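Local coordinates for cytolethal distending toxin protein B (Haemophilus ducreyi, PDB 1SR4) that serves as the probable DNase I-like nuclease subunit of a three-protein bacterial genotoxin that damages DNA in host cells, at residues W10-S15 with I25-L30; G62-E67 with S87-G92; I202-P207 with I235-M240. All coordinates share one frame; numbering follows the deposited sequence.

Overall arrangement
All three contacts lie in a DNase I-like fold built on two mixed beta-sheets. Contact 1 is buried: strand 7-11 of the larger sheet meets helix 20-31 through an indole ring and aliphatic branches. Contact 2, only partly buried, joins two loops at the other half of that sheet by mixed chemistry: one hydroxyl-to-carbonyl bond, a water with one weak leg, and contacts of proline, threonine and leucine carbons. Contact 3, again buried, joins the end of strand 200-202 and the loop after it, on the smaller sheet, to outer strand 235-239 of the larger one, by apolar packing with two waters. Contacts 2 and 3 are farthest apart, centres about 29 Å; contacts 1 and 3 touch, Leu30 O to Met240 CE 4.0 Å.

Contact 1. Residues W10-S15 with I25-L30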
loop_
_atom_site.group_PDB
_atom_site.type_symbol
_atom_site.label_atom_id
_atom_site.label_comp_id
_atom_site.label_asym_id
_atom_site.label_seq_id
_atom_site.Cartn_x
_atom_site.Cartn_y
_atom_site.Cartn_z
ATOM N N TRP B 10 -4.635 5.623 4.776
ATOM C CA TRP B 10 -4.552 4.200 5.037
ATOM C C TRP B 10 -4.615 3.974 6.541
ATOM O O TRP B 10 -3.931 4.654 7.298
ATOM C CB TRP B 10 -3.254 3.583 4.496
ATOM C CG TRP B 10 -3.242 2.076 4.631
ATOM C CD1 TRP B 10 -4.267 1.216 4.311
ATOM C CD2 TRP B 10 -2.168 1.251 5.136
ATOM N NE1 TRP B 10 -3.893 -0.086 4.588
ATOM C CE2 TRP B 10 -2.619 -0.092 5.098
ATOM C CE3 TRP B 10 -0.878 1.516 5.612
ATOM C CZ2 TRP B 10 -1.819 -1.170 5.526
ATOM C CZ3 TRP B 10 -0.077 0.440 6.034
ATOM C CH2 TRP B 10 -0.556 -0.883 5.988
ATOM N N ASN B 11 -5.468 3.043 6.968
ATOM C CA ASN B 11 -5.554 2.704 8.375
ATOM C C ASN B 11 -4.595 1.520 8.449
ATOM O O ASN B 11 -4.865 0.448 7.911
ATOM C CB ASN B 11 -6.972 2.261 8.782
ATOM C CG ASN B 11 -7.060 1.938 10.262
ATOM O OD1 ASN B 11 -6.079 1.488 10.867
ATOM N ND2 ASN B 11 -8.219 2.151 10.851
ATOM N N LEU B 12 -3.466 1.742 9.100
ATOM C CA LEU B 12 -2.409 0.756 9.238
ATOM C C LEU B 12 -2.699 -0.389 10.212
ATOM O O LEU B 12 -2.085 -1.451 10.107
ATOM C CB LEU B 12 -1.119 1.503 9.637
ATOM C CG LEU B 12 0.254 0.814 9.710
ATOM C CD1 LEU B 12 1.334 1.788 9.200
ATOM C CD2 LEU B 12 0.560 0.377 11.175
ATOM N N GLN B 13 -3.629 -0.179 11.145
ATOM C CA GLN B 13 -3.978 -1.194 12.154
ATOM C C GLN B 13 -2.722 -1.721 12.832
ATOM O O GLN B 13 -2.496 -2.930 12.904
ATOM C CB GLN B 13 -4.758 -2.365 11.527
ATOM C CG GLN B 13 -6.137 -1.956 10.973
ATOM C CD GLN B 13 -7.024 -3.142 10.649
ATOM O OE1 GLN B 13 -6.606 -4.084 9.981
ATOM N NE2 GLN B 13 -8.261 -3.101 11.122
ATOM N N GLY B 14 -1.921 -0.814 13.366
ATOM C CA GLY B 14 -0.687 -1.233 14.005
ATOM C C GLY B 14 -0.863 -1.831 15.390
ATOM O O GLY B 14 -1.899 -1.634 16.030
ATOM N N SER B 15 0.142 -2.575 15.849
ATOM C CA SER B 15 0.118 -3.165 17.183
ATOM C C SER B 15 1.535 -3.513 17.602
ATOM O O SER B 15 2.480 -3.405 16.815
ATOM C CB SER B 15 -0.734 -4.435 17.223
ATOM O OG SER B 15 -0.162 -5.437 16.404
ATOM N N ILE B 25 6.675 -1.837 4.291
ATOM C CA ILE B 25 6.131 -2.531 3.135
ATOM C C ILE B 25 5.141 -1.591 2.429
ATOM O O ILE B 25 5.435 -1.060 1.351
ATOM C CB ILE B 25 5.404 -3.834 3.544
ATOM C CG1 ILE B 25 6.429 -4.829 4.101
ATOM C CG2 ILE B 25 4.630 -4.437 2.334
ATOM C CD1 ILE B 25 5.810 -6.082 4.701
ATOM N N ASN B 26 3.996 -1.327 3.058
ATOM C CA ASN B 26 2.972 -0.504 2.417
ATOM C C ASN B 26 3.120 1.026 2.417
ATOM O O ASN B 26 2.976 1.660 1.361
ATOM C CB ASN B 26 1.606 -0.881 2.981
ATOM C CG ASN B 26 1.293 -2.353 2.798
ATOM O OD1 ASN B 26 1.113 -3.087 3.767
ATOM N ND2 ASN B 26 1.236 -2.796 1.547
ATOM N N VAL B 27 3.378 1.636 3.571
ATOM C CA VAL B 27 3.517 3.090 3.572
ATOM C C VAL B 27 4.609 3.540 2.596
ATOM O O VAL B 27 4.414 4.504 1.878
ATOM C CB VAL B 27 3.808 3.645 4.975
ATOM C CG1 VAL B 27 4.054 5.160 4.905
ATOM C CG2 VAL B 27 2.617 3.377 5.882
ATOM N N ARG B 28 5.741 2.838 2.550
ATOM C CA ARG B 28 6.795 3.215 1.613
ATOM C C ARG B 28 6.289 3.168 0.171
ATOM O O ARG B 28 6.577 4.051 -0.622
ATOM C CB ARG B 28 8.011 2.294 1.758
ATOM C CG ARG B 28 8.643 2.313 3.147
ATOM C CD ARG B 28 9.846 1.371 3.229
ATOM N NE ARG B 28 10.965 1.942 2.519
ATOM C CZ ARG B 28 12.038 2.448 3.100
ATOM N NH1 ARG B 28 12.162 2.442 4.416
ATOM N NH2 ARG B 28 12.958 3.009 2.352
ATOM N N GLN B 29 5.531 2.139 -0.177
ATOM C CA GLN B 29 5.017 2.046 -1.538
ATOM C C GLN B 29 3.989 3.136 -1.868
ATOM O O GLN B 29 3.911 3.594 -3.014
ATOM C CB GLN B 29 4.439 0.630 -1.781
ATOM C CG GLN B 29 5.545 -0.441 -1.874
ATOM C CD GLN B 29 5.044 -1.894 -1.844
ATOM O OE1 GLN B 29 3.852 -2.163 -2.020
ATOM N NE2 GLN B 29 5.978 -2.842 -1.635
ATOM N N LEU B 30 3.213 3.577 -0.880
ATOM C CA LEU B 30 2.212 4.614 -1.136
ATOM C C LEU B 30 2.862 5.966 -1.448
ATOM O O LEU B 30 2.271 6.822 -2.120
ATOM C CB LEU B 30 1.271 4.770 0.077
ATOM C CG LEU B 30 0.478 3.513 0.477
ATOM C CD1 LEU B 30 -0.404 3.859 1.672
ATOM C CD2 LEU B 30 -0.388 2.996 -0.684
#
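The six-membered ring of Trp10 takes Asn26 over one face: CB of Asn26 stands 4.1 Å from the centroid of that ring and 29° off its normal, the geometry of a CH-pi contact. The amide is turned steeply to the indole, the two planes 69° apart, and Asn26 OD1 comes to 3.5 Å from Trp10 CH2. Near the ring plane, Val27 CG2 meets the edge at Trp10 CE3 (4.0 Å), and the same methyl touches Leu12 CD1 at 3.9 Å. Leu30 CD1 adds a contact nearer the backbone, 4.0 Å from Trp10 CB. With CG of Trp10 anti to the backbone N (chi1 -174°), the indole extends from the strand end toward the helix. Second-shell bonds fix both flat groups: Trp10 NE1 donates to the backbone O of His252, while Asn26 OD1 bonds Thr249 OG1 and Asn26 ND2 bonds Gln247 O, so these buried polar ends are satisfied. At the strand's end Asn11 OD1 accepts from Gln13 N (3.0 Å), an Asx turn. The pairing packs the first strand of the beta-alpha-beta unit 7-11, 20-31, 39-43 against its helix, with Leu40 of strand 39-43 also touching Val27 and Leu30.

Contact 2. Residues G62-E67 with S87-G92; sequences GGTPIE and SRLDVG
Two loops at one end of the larger sheet meet here, the one leading into strand 67-72 and the one leaving its antiparallel neighbour 81-87, and the bond across the contact runs from OG of Ser87, the last residue of strand 81-87, to Pro65 O. It measures 3.0 Å, with a C=O...donor angle of 158° and the hydroxyl tilted 18° from the carbonyl plane. Placing OG anti to the backbone N of Ser87 (chi1 174°) directs the hydroxyl to that oxygen. Pro65 O is also approached by Ser87 CA at 3.4 Å, a CA-H...O contact. The CA atoms of Ile66 and Ser87 are 4.5 Å apart, just past the backbone bonding of Glu67 with Tyr86, so the contact sits where strand pairing gives way to loop. Beyond the strand, Arg88 is the centre of an inverse gamma turn, and its O lies 3.7 Å from Pro65 CG. Farther along, Leu89 CD2 meets Thr64 CG2 at 3.6 Å, the two side chains running obliquely to each other. A water accepts from Arg88 N (2.8 Å) and donates weakly to Glu67 OE1, which is also bonded to Tyr69 OH. Leu89 packs on Tyr9 of the neighbouring protein C chain.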
loop_
_atom_site.group_PDB
_atom_site.type_symbol
_atom_site.label_atom_id
_atom_site.label_comp_id
_atom_site.label_asym_id
_atom_site.label_seq_id
_atom_site.Cartn_x
_atom_site.Cartn_y
_atom_site.Cartn_z
ATOM N N GLY B 62 -1.005 22.805 22.954
ATOM C CA GLY B 62 -2.225 22.381 23.617
ATOM C C GLY B 62 -2.049 21.043 24.313
ATOM O O GLY B 62 -0.935 20.517 24.383
ATOM N N GLY B 63 -3.147 20.486 24.819
ATOM C CA GLY B 63 -3.077 19.210 25.513
ATOM C C GLY B 63 -2.872 17.986 24.633
ATOM O O GLY B 63 -2.339 16.970 25.095
ATOM N N THR B 64 -3.303 18.062 23.376
ATOM C CA THR B 64 -3.144 16.936 22.464
ATOM C C THR B 64 -1.743 16.952 21.872
ATOM O O THR B 64 -1.311 17.942 21.294
ATOM C CB THR B 64 -4.166 16.966 21.309
ATOM O OG1 THR B 64 -5.490 16.905 21.840
ATOM C CG2 THR B 64 -3.963 15.772 20.394
ATOM N N PRO B 65 -1.015 15.841 22.018
ATOM C CA PRO B 65 0.347 15.716 21.502
ATOM C C PRO B 65 0.431 15.772 19.970
ATOM O O PRO B 65 -0.444 15.273 19.258
ATOM C CB PRO B 65 0.795 14.368 22.061
ATOM C CG PRO B 65 -0.487 13.575 22.083
ATOM C CD PRO B 65 -1.467 14.584 22.641
ATOM N N ILE B 66 1.483 16.403 19.473
ATOM C CA ILE B 66 1.704 16.502 18.040
ATOM C C ILE B 66 3.180 16.844 17.886
ATOM O O ILE B 66 3.658 17.827 18.445
ATOM C CB ILE B 66 0.779 17.579 17.400
ATOM C CG1 ILE B 66 0.700 17.375 15.885
ATOM C CG2 ILE B 66 1.255 18.977 17.754
ATOM C CD1 ILE B 66 1.999 17.561 15.154
ATOM N N GLU B 67 3.909 16.010 17.152
ATOM C CA GLU B 67 5.339 16.224 16.982
ATOM C C GLU B 67 5.745 16.075 15.527
ATOM O O GLU B 67 5.075 15.389 14.753
ATOM C CB GLU B 67 6.121 15.210 17.823
ATOM C CG GLU B 67 5.842 15.268 19.309
ATOM C CD GLU B 67 6.401 14.056 20.036
ATOM O OE1 GLU B 67 6.064 12.913 19.655
ATOM O OE2 GLU B 67 7.179 14.241 20.991
ATOM N N SER B 87 0.701 12.204 16.214
ATOM C CA SER B 87 -0.090 12.480 17.399
ATOM C C SER B 87 -0.234 11.150 18.133
ATOM O O SER B 87 -1.031 10.299 17.746
ATOM C CB SER B 87 -1.455 13.031 17.000
ATOM O OG SER B 87 -2.278 13.161 18.144
ATOM N N ARG B 88 0.560 10.966 19.180
ATOM C CA ARG B 88 0.536 9.719 19.927
ATOM C C ARG B 88 -0.570 9.753 20.985
ATOM O O ARG B 88 -0.307 9.915 22.176
ATOM C CB ARG B 88 1.905 9.493 20.569
ATOM C CG ARG B 88 2.090 8.142 21.221
ATOM C CD ARG B 88 3.458 8.054 21.901
ATOM N NE ARG B 88 3.578 6.813 22.663
ATOM C CZ ARG B 88 3.091 6.629 23.890
ATOM N NH1 ARG B 88 2.459 7.613 24.519
ATOM N NH2 ARG B 88 3.216 5.446 24.481
ATOM N N LEU B 89 -1.805 9.607 20.524
ATOM C CA LEU B 89 -2.982 9.628 21.388
ATOM C C LEU B 89 -3.115 8.437 22.333
ATOM O O LEU B 89 -3.555 8.593 23.480
ATOM C CB LEU B 89 -4.244 9.701 20.521
ATOM C CG LEU B 89 -4.331 10.888 19.557
ATOM C CD1 LEU B 89 -5.520 10.713 18.616
ATOM C CD2 LEU B 89 -4.448 12.176 20.346
ATOM N N ASP B 90 -2.745 7.252 21.847
ATOM C CA ASP B 90 -2.871 6.014 22.615
ATOM C C ASP B 90 -1.747 5.796 23.641
ATOM O O ASP B 90 -0.846 4.987 23.430
ATOM C CB ASP B 90 -2.927 4.830 21.636
ATOM C CG ASP B 90 -3.399 3.545 22.281
ATOM O OD1 ASP B 90 -3.585 3.529 23.512
ATOM O OD2 ASP B 90 -3.591 2.547 21.544
ATOM N N VAL B 91 -1.826 6.485 24.771
ATOM C CA VAL B 91 -0.797 6.336 25.791
ATOM C C VAL B 91 -0.952 4.994 26.503
ATOM O O VAL B 91 -0.045 4.546 27.181
ATOM C CB VAL B 91 -0.862 7.484 26.837
ATOM C CG1 VAL B 91 -0.665 8.833 26.141
ATOM C CG2 VAL B 91 -2.188 7.442 27.589
ATOM N N GLY B 92 -2.105 4.355 26.341
ATOM C CA GLY B 92 -2.326 3.072 26.981
ATOM C C GLY B 92 -1.622 1.900 26.317
ATOM O O GLY B 92 -0.926 1.131 26.988
HETATM O O HOH W 1 2.671 12.739 19.508
#

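Contact 3. Residues I202-P207 with I235-M240; sequences IAPTEP and IGASLM
Ile202 holds CG2 anti to its backbone N and CG1 beside it (chi1 -67°), which lays the CG2 methyl against the 235-239 strand; Leu239, with CG beside its own N (chi1 -62°), turns its end toward Glu206 and Pro207. Ile202 CG2 lies 3.6 Å from Ala237 CB and 3.4 Å from Ala237 N, so it presses on backbone as well as methyl. Ala237 CB in turn reaches the Ala203 to Pro204 peptide, 3.5 Å from Ala203 C, with Pro204 CD at 4.0 Å. At the far end Leu239 CD1 meets Glu206 CB at 3.9 Å, and Leu239 CD2 lies 3.3 Å from Pro207 O, a buried carbonyl without a hydrogen-bonding partner in the model. The segments run nearly parallel, 12° apart end to end, yet direct hydrogen bonds between them are absent and two waters bridge instead. One donates to both Ala203 O and Ala237 O; the other donates to Glu206 OE1 (2.8 Å) and accepts from Leu239 N. Subunit A lies alongside, its Pro146 on Leu239. The end of outer strand 200-202 and the loop after it thus meet outer strand 235-239 of the other sheet, consistent with the two packed sheets at the centre of the DNase I-like alpha/beta sandwich.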
loop_
_atom_site.group_PDB
_atom_site.type_symbol
_atom_site.label_atom_id
_atom_site.label_comp_id
_atom_site.label_asym_id
_atom_site.label_seq_id
_atom_site.Cartn_x
_atom_site.Cartn_y
_atom_site.Cartn_z
ATOM N N ILE B 202 -16.068 12.881 -0.904
ATOM C CA ILE B 202 -15.441 12.217 -2.047
ATOM C C ILE B 202 -15.042 10.829 -1.557
ATOM O O ILE B 202 -14.177 10.698 -0.675
ATOM C CB ILE B 202 -14.169 12.974 -2.554
ATOM C CG1 ILE B 202 -14.549 14.334 -3.160
ATOM C CG2 ILE B 202 -13.514 12.194 -3.683
ATOM C CD1 ILE B 202 -14.803 15.401 -2.153
ATOM N N ALA B 203 -15.655 9.799 -2.140
ATOM C CA ALA B 203 -15.398 8.421 -1.716
ATOM C C ALA B 203 -15.439 7.364 -2.817
ATOM O O ALA B 203 -16.102 7.535 -3.828
ATOM C CB ALA B 203 -16.412 8.036 -0.618
ATOM N N PRO B 204 -14.721 6.251 -2.626
ATOM C CA PRO B 204 -14.744 5.196 -3.654
ATOM C C PRO B 204 -16.123 4.554 -3.597
ATOM O O PRO B 204 -16.878 4.800 -2.664
ATOM C CB PRO B 204 -13.709 4.177 -3.168
ATOM C CG PRO B 204 -12.952 4.868 -2.040
ATOM C CD PRO B 204 -13.920 5.856 -1.451
ATOM N N THR B 205 -16.449 3.739 -4.595
ATOM C CA THR B 205 -17.703 2.989 -4.595
ATOM C C THR B 205 -17.288 1.525 -4.399
ATOM O O THR B 205 -18.125 0.624 -4.402
ATOM C CB THR B 205 -18.480 3.094 -5.927
ATOM O OG1 THR B 205 -17.624 2.707 -7.005
ATOM C CG2 THR B 205 -18.999 4.516 -6.143
ATOM N N GLU B 206 -15.981 1.296 -4.277
ATOM C CA GLU B 206 -15.463 -0.041 -4.025
ATOM C C GLU B 206 -15.138 -0.127 -2.532
ATOM O O GLU B 206 -14.804 0.864 -1.909
ATOM C CB GLU B 206 -14.174 -0.301 -4.801
ATOM C CG GLU B 206 -14.309 -0.357 -6.311
ATOM C CD GLU B 206 -13.043 -0.882 -6.948
ATOM O OE1 GLU B 206 -12.151 -0.077 -7.290
ATOM O OE2 GLU B 206 -12.928 -2.120 -7.081
ATOM N N PRO B 207 -15.221 -1.326 -1.953
ATOM C CA PRO B 207 -14.930 -1.535 -0.529
ATOM C C PRO B 207 -13.534 -1.006 -0.139
ATOM O O PRO B 207 -12.600 -1.056 -0.948
ATOM C CB PRO B 207 -15.019 -3.057 -0.387
ATOM C CG PRO B 207 -16.065 -3.435 -1.418
ATOM C CD PRO B 207 -15.686 -2.568 -2.602
ATOM N N ILE B 235 -11.843 16.318 -8.041
ATOM C CA ILE B 235 -11.006 15.394 -7.283
ATOM C C ILE B 235 -11.788 14.096 -7.141
ATOM O O ILE B 235 -12.932 14.109 -6.712
ATOM C CB ILE B 235 -10.668 15.959 -5.895
ATOM C CG1 ILE B 235 -9.839 17.240 -6.053
ATOM C CG2 ILE B 235 -9.906 14.908 -5.066
ATOM C CD1 ILE B 235 -9.396 17.887 -4.716
ATOM N N GLY B 236 -11.184 12.977 -7.537
ATOM C CA GLY B 236 -11.875 11.704 -7.427
ATOM C C GLY B 236 -11.201 10.770 -6.430
ATOM O O GLY B 236 -9.969 10.799 -6.278
ATOM N N ALA B 237 -11.996 9.942 -5.751
ATOM C CA ALA B 237 -11.450 8.983 -4.787
ATOM C C ALA B 237 -11.278 7.643 -5.487
ATOM O O ALA B 237 -12.055 7.299 -6.369
ATOM C CB ALA B 237 -12.389 8.827 -3.599
ATOM N N SER B 238 -10.271 6.877 -5.089
ATOM C CA SER B 238 -10.043 5.578 -5.709
ATOM C C SER B 238 -9.183 4.729 -4.786
ATOM O O SER B 238 -8.359 5.277 -4.057
ATOM C CB SER B 238 -9.304 5.783 -7.038
ATOM O OG SER B 238 -8.988 4.553 -7.654
ATOM N N LEU B 239 -9.397 3.414 -4.755
ATOM C CA LEU B 239 -8.502 2.580 -3.949
ATOM C C LEU B 239 -7.155 2.864 -4.627
ATOM O O LEU B 239 -7.086 2.919 -5.857
ATOM C CB LEU B 239 -8.863 1.091 -4.074
ATOM C CG LEU B 239 -10.263 0.706 -3.568
ATOM C CD1 LEU B 239 -10.469 -0.799 -3.658
ATOM C CD2 LEU B 239 -10.418 1.183 -2.114
ATOM N N MET B 240 -6.094 3.064 -3.848
ATOM C CA MET B 240 -4.779 3.379 -4.428
ATOM C C MET B 240 -4.006 2.126 -4.847
ATOM O O MET B 240 -2.850 1.927 -4.466
ATOM C CB MET B 240 -3.942 4.189 -3.425
ATOM C CG MET B 240 -2.693 4.826 -4.043
ATOM S SD MET B 240 -1.988 5.975 -2.874
ATOM C CE MET B 240 -1.243 7.187 -3.953
HETATM O O HOH W 2 -15.187 7.686 -6.724
HETATM O O HOH W 3 -11.888 2.501 -6.246
#